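Local structure of binding domain (Hc) of Paraclostridial Mosquitocidal Protein 1 (Paraclostridium bifermentans, 6HOX) at residues M136-K142 with I193-I199. The protein helps a botulinum-like neurotoxin that targets Anopheles mosquitoes to recognise host nerve cells, serving as its receptor-binding domain. Residues are numbered along the deposited sequence; the frame is centred on the assembly and turned at random.
Sequences MKDRFGK and INELRGI
Asp138 OD2 accepts a nearly straight bond from Arg197 N, 2.7 Å long, on its anti lone pair, and a water joins the same oxygen to Glu195 O. The other oxygen, Asp138 OD1, takes Phe140 N and Lys142 N from opposite faces of the carboxylate plane; the Phe140 bond makes an Asx turn inside the type I turn Asp138-Gly141. This turn links strands 131-137 and 143-147 at the far end of the concanavalin-like, jelly-roll half of the receptor-binding domain, and the carboxylate ties it to the loop that follows strand 186-192. With chi1 at 78°, Asp138 CG sits between its own backbone N and carbonyl carbon, which brings OD1 to the N-H groups of Phe140 and Lys142, and both oxygens are engaged. A weak bond from Arg139 N to Gly198 O (3.2 Å) joins backbone to backbone.

Beneath the polar layer, Met136 crosses three apolar side chains: its CE meets Ile193 CG2 at 3.7 Å, its CB meets Leu196 CD2, and CG lies more loosely by Ile199 CD1. Cys179, Val173 and Ile144 continue this core. At the outer side, Phe140 turns its ring edge to Arg197 CB, while its CZ sits over the centre of the Arg139 guanidinium. Arg197 bends back at chi2 (-55°), and its NH1 bonds to Asn194 O and Leu196 O, both close to the guanidinium plane. Lys142 runs past Leu196 in the opposite direction, its CG pressed on Leu196 CD1 at a tight 3.3 Å, and Lys142 NZ makes a long salt bridge of 4.0 Å to Glu195 OE1.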
loop_
_atom_site.group_PDB
_atom_site.type_symbol
_atom_site.label_atom_id
_atom_site.label_comp_id
_atom_site.label_asym_id
_atom_site.label_seq_id
_atom_site.Cartn_x
_atom_site.Cartn_y
_atom_site.Cartn_z
ATOM N N MET A 136 -24.958 -6.920 -1.274
ATOM C CA MET A 136 -26.243 -6.390 -0.840
ATOM C C MET A 136 -27.313 -7.485 -0.982
ATOM O O MET A 136 -27.323 -8.231 -1.973
ATOM C CB MET A 136 -26.639 -5.181 -1.694
ATOM C CG MET A 136 -25.774 -3.957 -1.418
ATOM S SD MET A 136 -26.073 -2.586 -2.545
ATOM C CE MET A 136 -25.567 -3.358 -4.064
ATOM N N LYS A 137 -28.186 -7.596 0.025
ATOM C CA LYS A 137 -29.345 -8.482 -0.034
ATOM C C LYS A 137 -30.568 -7.726 0.488
ATOM O O LYS A 137 -30.532 -7.146 1.558
ATOM C CB LYS A 137 -29.093 -9.761 0.764
ATOM C CG LYS A 137 -30.194 -10.805 0.650
ATOM C CD LYS A 137 -30.353 -11.672 1.868
ATOM C CE LYS A 137 -29.417 -12.853 1.925
ATOM N NZ LYS A 137 -29.842 -13.770 3.009
ATOM N N ASP A 138 -31.649 -7.718 -0.294
ATOM C CA ASP A 138 -32.837 -6.969 0.081
ATOM C C ASP A 138 -33.811 -7.916 0.804
ATOM O O ASP A 138 -33.535 -9.095 1.010
ATOM C CB ASP A 138 -33.408 -6.220 -1.132
ATOM C CG ASP A 138 -34.200 -7.069 -2.092
ATOM O OD1 ASP A 138 -34.356 -8.285 -1.805
ATOM O OD2 ASP A 138 -34.653 -6.499 -3.130
ATOM N N ARG A 139 -34.951 -7.371 1.204
ATOM C CA ARG A 139 -35.898 -8.055 2.054
ATOM C C ARG A 139 -36.665 -9.150 1.300
ATOM O O ARG A 139 -37.402 -9.899 1.943
ATOM C CB ARG A 139 -36.868 -7.040 2.668
ATOM C CG ARG A 139 -37.751 -6.320 1.662
ATOM C CD ARG A 139 -38.035 -4.885 2.080
ATOM N NE ARG A 139 -38.835 -4.176 1.089
ATOM C CZ ARG A 139 -40.154 -4.310 0.950
ATOM N NH1 ARG A 139 -40.819 -5.143 1.731
ATOM N NH2 ARG A 139 -40.802 -3.618 0.030
ATOM N N PHE A 140 -36.496 -9.258 -0.029
ATOM C CA PHE A 140 -37.078 -10.383 -0.814
ATOM C C PHE A 140 -36.035 -11.480 -1.084
ATOM O O PHE A 140 -36.330 -12.495 -1.729
ATOM C CB PHE A 140 -37.705 -9.859 -2.108
ATOM C CG PHE A 140 -38.676 -8.720 -1.893
ATOM C CD1 PHE A 140 -39.954 -8.959 -1.400
ATOM C CD2 PHE A 140 -38.308 -7.409 -2.157
ATOM C CE1 PHE A 140 -40.847 -7.916 -1.192
ATOM C CE2 PHE A 140 -39.196 -6.365 -1.936
ATOM C CZ PHE A 140 -40.465 -6.620 -1.456
ATOM N N GLY A 141 -34.809 -11.292 -0.587
ATOM C CA GLY A 141 -33.740 -12.234 -0.813
ATOM C C GLY A 141 -33.002 -11.982 -2.121
ATOM O O GLY A 141 -32.177 -12.775 -2.507
ATOM N N LYS A 142 -33.271 -10.853 -2.774
ATOM C CA LYS A 142 -32.570 -10.467 -4.010
ATOM C C LYS A 142 -31.124 -10.121 -3.638
ATOM O O LYS A 142 -30.920 -9.371 -2.693
ATOM C CB LYS A 142 -33.255 -9.251 -4.639
ATOM C CG LYS A 142 -32.697 -8.772 -5.971
ATOM C CD LYS A 142 -33.384 -9.380 -7.151
ATOM C CE LYS A 142 -34.834 -8.981 -7.266
ATOM N NZ LYS A 142 -35.428 -9.611 -8.456
ATOM N N ILE A 193 -28.488 -2.226 -9.876
ATOM C CA ILE A 193 -29.259 -2.572 -8.672
ATOM C C ILE A 193 -30.698 -2.033 -8.771
ATOM O O ILE A 193 -31.396 -1.942 -7.757
ATOM C CB ILE A 193 -28.506 -2.098 -7.412
ATOM C CG1 ILE A 193 -28.430 -0.575 -7.308
ATOM C CG2 ILE A 193 -27.113 -2.711 -7.362
ATOM C CD1 ILE A 193 -28.051 -0.104 -5.923
ATOM N N ASN A 194 -31.156 -1.764 -10.000
ATOM C CA ASN A 194 -32.551 -1.392 -10.287
ATOM C C ASN A 194 -33.536 -2.482 -9.818
ATOM O O ASN A 194 -34.681 -2.161 -9.522
ATOM C CB ASN A 194 -32.749 -1.030 -11.766
ATOM C CG ASN A 194 -32.586 -2.191 -12.721
ATOM O OD1 ASN A 194 -31.495 -2.734 -12.881
ATOM N ND2 ASN A 194 -33.668 -2.572 -13.379
ATOM N N GLU A 195 -33.089 -3.737 -9.677
ATOM C CA GLU A 195 -33.981 -4.857 -9.247
ATOM C C GLU A 195 -34.076 -4.954 -7.717
ATOM O O GLU A 195 -34.933 -5.655 -7.190
ATOM C CB GLU A 195 -33.478 -6.182 -9.805
ATOM C CG GLU A 195 -33.550 -6.251 -11.319
ATOM C CD GLU A 195 -34.962 -6.354 -11.881
ATOM O OE1 GLU A 195 -35.876 -6.667 -11.103
ATOM O OE2 GLU A 195 -35.141 -6.151 -13.122
ATOM N N LEU A 196 -33.194 -4.241 -7.015
ATOM C CA LEU A 196 -33.041 -4.381 -5.585
ATOM C C LEU A 196 -34.035 -3.442 -4.901
ATOM O O LEU A 196 -34.218 -2.326 -5.331
ATOM C CB LEU A 196 -31.598 -4.019 -5.215
ATOM C CG LEU A 196 -30.935 -4.894 -4.157
ATOM C CD1 LEU A 196 -31.020 -6.362 -4.531
ATOM C CD2 LEU A 196 -29.481 -4.478 -3.968
ATOM N N ARG A 197 -34.673 -3.915 -3.835
ATOM C CA ARG A 197 -35.482 -3.042 -3.028
ATOM C C ARG A 197 -34.658 -2.682 -1.784
ATOM O O ARG A 197 -33.440 -2.393 -1.896
ATOM C CB ARG A 197 -36.861 -3.681 -2.864
ATOM C CG ARG A 197 -37.597 -3.831 -4.192
ATOM C CD ARG A 197 -37.728 -2.500 -4.940
ATOM N NE ARG A 197 -38.383 -2.585 -6.245
ATOM C CZ ARG A 197 -37.769 -2.461 -7.424
ATOM N NH1 ARG A 197 -36.471 -2.203 -7.491
ATOM N NH2 ARG A 197 -38.461 -2.604 -8.539
ATOM N N GLY A 198 -35.306 -2.653 -0.626
ATOM C CA GLY A 198 -34.692 -2.111 0.582
ATOM C C GLY A 198 -33.720 -3.096 1.210
ATOM O O GLY A 198 -33.974 -4.295 1.254
ATOM N N ILE A 199 -32.604 -2.568 1.716
ATOM C CA ILE A 199 -31.609 -3.356 2.437
ATOM C C ILE A 199 -31.481 -2.842 3.879
ATOM O O ILE A 199 -30.662 -3.346 4.630
ATOM C CB ILE A 199 -30.254 -3.334 1.707
ATOM C CG1 ILE A 199 -29.603 -1.948 1.689
ATOM C CG2 ILE A 199 -30.387 -3.912 0.313
ATOM C CD1 ILE A 199 -28.107 -2.001 1.430
HETATM O O HOH W 1 -36.272 -6.908 -4.926
#